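Local coordinates for RNA-binding protein RMD9, mitochondrial (Saccharomyces cerevisiae S288C, PDB 7A9X), which binds a twelve-nucleotide element in the 3'-untranslated regions of mitochondrial mRNAs and takes part in their processing or stability, at residues Thr286-Ile291 / Asp305-Asp310. Sequence-based numbering, arbitrary orientation.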
loop_
_atom_site.group_PDB
_atom_site.type_symbol
_atom_site.label_atom_id
_atom_site.label_comp_id
_atom_site.label_asym_id
_atom_site.label_seq_id
_atom_site.Cartn_x
_atom_site.Cartn_y
_atom_site.Cartn_z
ATOM N N THR A 286 -2.730 -18.526 6.550
ATOM C CA THR A 286 -4.057 -19.130 6.592
ATOM C C THR A 286 -4.930 -18.468 7.649
ATOM O O THR A 286 -6.085 -18.122 7.375
ATOM C CB THR A 286 -3.949 -20.636 6.841
ATOM O OG1 THR A 286 -3.097 -20.875 7.966
ATOM C CG2 THR A 286 -3.380 -21.329 5.619
ATOM N N HIS A 287 -4.393 -18.269 8.857
ATOM C CA HIS A 287 -5.152 -17.603 9.912
ATOM C C HIS A 287 -5.656 -16.243 9.444
ATOM O O HIS A 287 -6.846 -15.932 9.571
ATOM C CB HIS A 287 -4.291 -17.462 11.168
ATOM C CG HIS A 287 -5.046 -17.009 12.379
ATOM N ND1 HIS A 287 -4.990 -17.680 13.582
ATOM C CD2 HIS A 287 -5.859 -15.944 12.581
ATOM C CE1 HIS A 287 -5.744 -17.055 14.469
ATOM N NE2 HIS A 287 -6.283 -15.999 13.887
ATOM N N LEU A 288 -4.762 -15.422 8.885
ATOM C CA LEU A 288 -5.180 -14.121 8.371
ATOM C C LEU A 288 -6.182 -14.262 7.233
ATOM O O LEU A 288 -7.051 -13.399 7.062
ATOM C CB LEU A 288 -3.964 -13.317 7.908
ATOM C CG LEU A 288 -2.985 -12.875 8.996
ATOM C CD1 LEU A 288 -1.802 -12.143 8.382
ATOM C CD2 LEU A 288 -3.683 -12.001 10.027
ATOM N N SER A 289 -6.085 -15.338 6.447
ATOM C CA SER A 289 -7.057 -15.561 5.382
ATOM C C SER A 289 -8.459 -15.772 5.946
ATOM O O SER A 289 -9.444 -15.303 5.364
ATOM C CB SER A 289 -6.630 -16.750 4.522
ATOM O OG SER A 289 -7.497 -16.909 3.413
ATOM N N PHE A 290 -8.571 -16.467 7.086
ATOM C CA PHE A 290 -9.880 -16.629 7.714
ATOM C C PHE A 290 -10.465 -15.290 8.142
ATOM O O PHE A 290 -11.690 -15.128 8.174
ATOM C CB PHE A 290 -9.789 -17.560 8.925
ATOM C CG PHE A 290 -9.770 -19.020 8.577
ATOM C CD1 PHE A 290 -10.935 -19.672 8.196
ATOM C CD2 PHE A 290 -8.593 -19.747 8.650
ATOM C CE1 PHE A 290 -10.921 -21.021 7.881
ATOM C CE2 PHE A 290 -8.573 -21.095 8.336
ATOM C CZ PHE A 290 -9.739 -21.733 7.952
ATOM N N ILE A 291 -9.610 -14.324 8.471
ATOM C CA ILE A 291 -10.084 -13.035 8.957
ATOM C C ILE A 291 -10.512 -12.145 7.799
ATOM O O ILE A 291 -11.602 -11.561 7.816
ATOM C CB ILE A 291 -8.995 -12.361 9.810
ATOM C CG1 ILE A 291 -8.679 -13.219 11.034
ATOM C CG2 ILE A 291 -9.418 -10.954 10.216
ATOM C CD1 ILE A 291 -7.590 -12.643 11.904
ATOM N N ASP A 305 -10.522 -12.518 17.067
ATOM C CA ASP A 305 -10.387 -12.518 18.519
ATOM C C ASP A 305 -9.234 -13.402 18.973
ATOM O O ASP A 305 -8.613 -13.127 20.005
ATOM C CB ASP A 305 -11.692 -12.975 19.173
ATOM C CG ASP A 305 -12.859 -12.060 18.851
ATOM O OD1 ASP A 305 -12.637 -10.843 18.679
ATOM O OD2 ASP A 305 -14.002 -12.560 18.773
ATOM N N LYS A 306 -8.935 -14.465 18.220
ATOM C CA LYS A 306 -7.816 -15.332 18.567
ATOM C C LYS A 306 -6.486 -14.592 18.527
ATOM O O LYS A 306 -5.558 -14.965 19.253
ATOM C CB LYS A 306 -7.787 -16.545 17.635
ATOM C CG LYS A 306 -8.959 -17.492 17.842
ATOM C CD LYS A 306 -8.878 -18.717 16.948
ATOM C CE LYS A 306 -9.983 -19.706 17.291
ATOM N NZ LYS A 306 -9.897 -20.953 16.483
ATOM N N ILE A 307 -6.374 -13.548 17.705
ATOM C CA ILE A 307 -5.186 -12.704 17.736
ATOM C C ILE A 307 -5.269 -11.707 18.884
ATOM O O ILE A 307 -4.286 -11.486 19.601
ATOM C CB ILE A 307 -5.001 -11.994 16.383
ATOM C CG1 ILE A 307 -4.888 -13.020 15.254
ATOM C CG2 ILE A 307 -3.772 -11.097 16.414
ATOM C CD1 ILE A 307 -4.633 -12.402 13.898
ATOM N N ILE A 308 -6.441 -11.095 19.078
ATOM C CA ILE A 308 -6.605 -10.092 20.128
ATOM C C ILE A 308 -6.384 -10.711 21.502
ATOM O O ILE A 308 -5.708 -10.130 22.360
ATOM C CB ILE A 308 -7.993 -9.431 20.021
ATOM C CG1 ILE A 308 -8.169 -8.756 18.656
ATOM C CG2 ILE A 308 -8.204 -8.436 21.155
ATOM C CD1 ILE A 308 -7.218 -7.602 18.399
ATOM N N ASN A 309 -6.942 -11.896 21.733
ATOM C CA ASN A 309 -6.821 -12.574 23.018
ATOM C C ASN A 309 -5.550 -13.405 23.142
ATOM O O ASN A 309 -5.354 -14.051 24.177
ATOM C CB ASN A 309 -8.041 -13.466 23.263
ATOM C CG ASN A 309 -9.339 -12.683 23.288
ATOM O OD1 ASN A 309 -9.355 -11.499 23.625
ATOM N ND2 ASN A 309 -10.437 -13.342 22.933
ATOM N N ASP A 310 -4.694 -13.411 22.117
ATOM C CA ASP A 310 -3.413 -14.120 22.155
ATOM C C ASP A 310 -3.618 -15.610 22.443
ATOM O O ASP A 310 -2.931 -16.211 23.271
ATOM C CB ASP A 310 -2.470 -13.481 23.178
ATOM C CG ASP A 310 -1.009 -13.679 22.832
ATOM O OD1 ASP A 310 -0.720 -14.159 21.718
ATOM O OD2 ASP A 310 -0.148 -13.356 23.679
#
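The imidazole of His287 meets Lys306 at its edge: CB of Lys306 lies near the ring plane, 3.8 Å from His287 CE1. Ile291 CD1, from the same helix, also sits at the ring edge. Ile307 approaches obliquely, with its CG1 3.6 Å from His287 NE2. The two side chains run past each other in opposite directions. The His287 ring reaches across because CG is anti to the backbone N (chi1 -170°). Both ring nitrogens are hydrogen-bonded, ND1 with Tyr314 OH and NE2 with Phe303 O, which fixes the rotation of the buried ring. Replacing His287 with alanine would remove both bonds, and is likely to leave Tyr314 OH and the Phe303 carbonyl without this partner and a gap beside Ile307. Beside the ring, Ile307 CD1 packs 3.6 Å from Ile291 CD1 and 4.0 Å from Leu288 CD2. Lys306 touches with its CB, while its extended chain leads away and makes a cation-pi contact with Phe303. No hydrogen bond joins the two segments, so the contact is mainly apolar. It pairs helices 281-292 and 297-308 as the helical hairpin of the inferred repeat PPR4. Leu288 and Ile291 also touch helix 320-334, whereas Thr286 and Phe290 pack on helices 245-257 and 261-270.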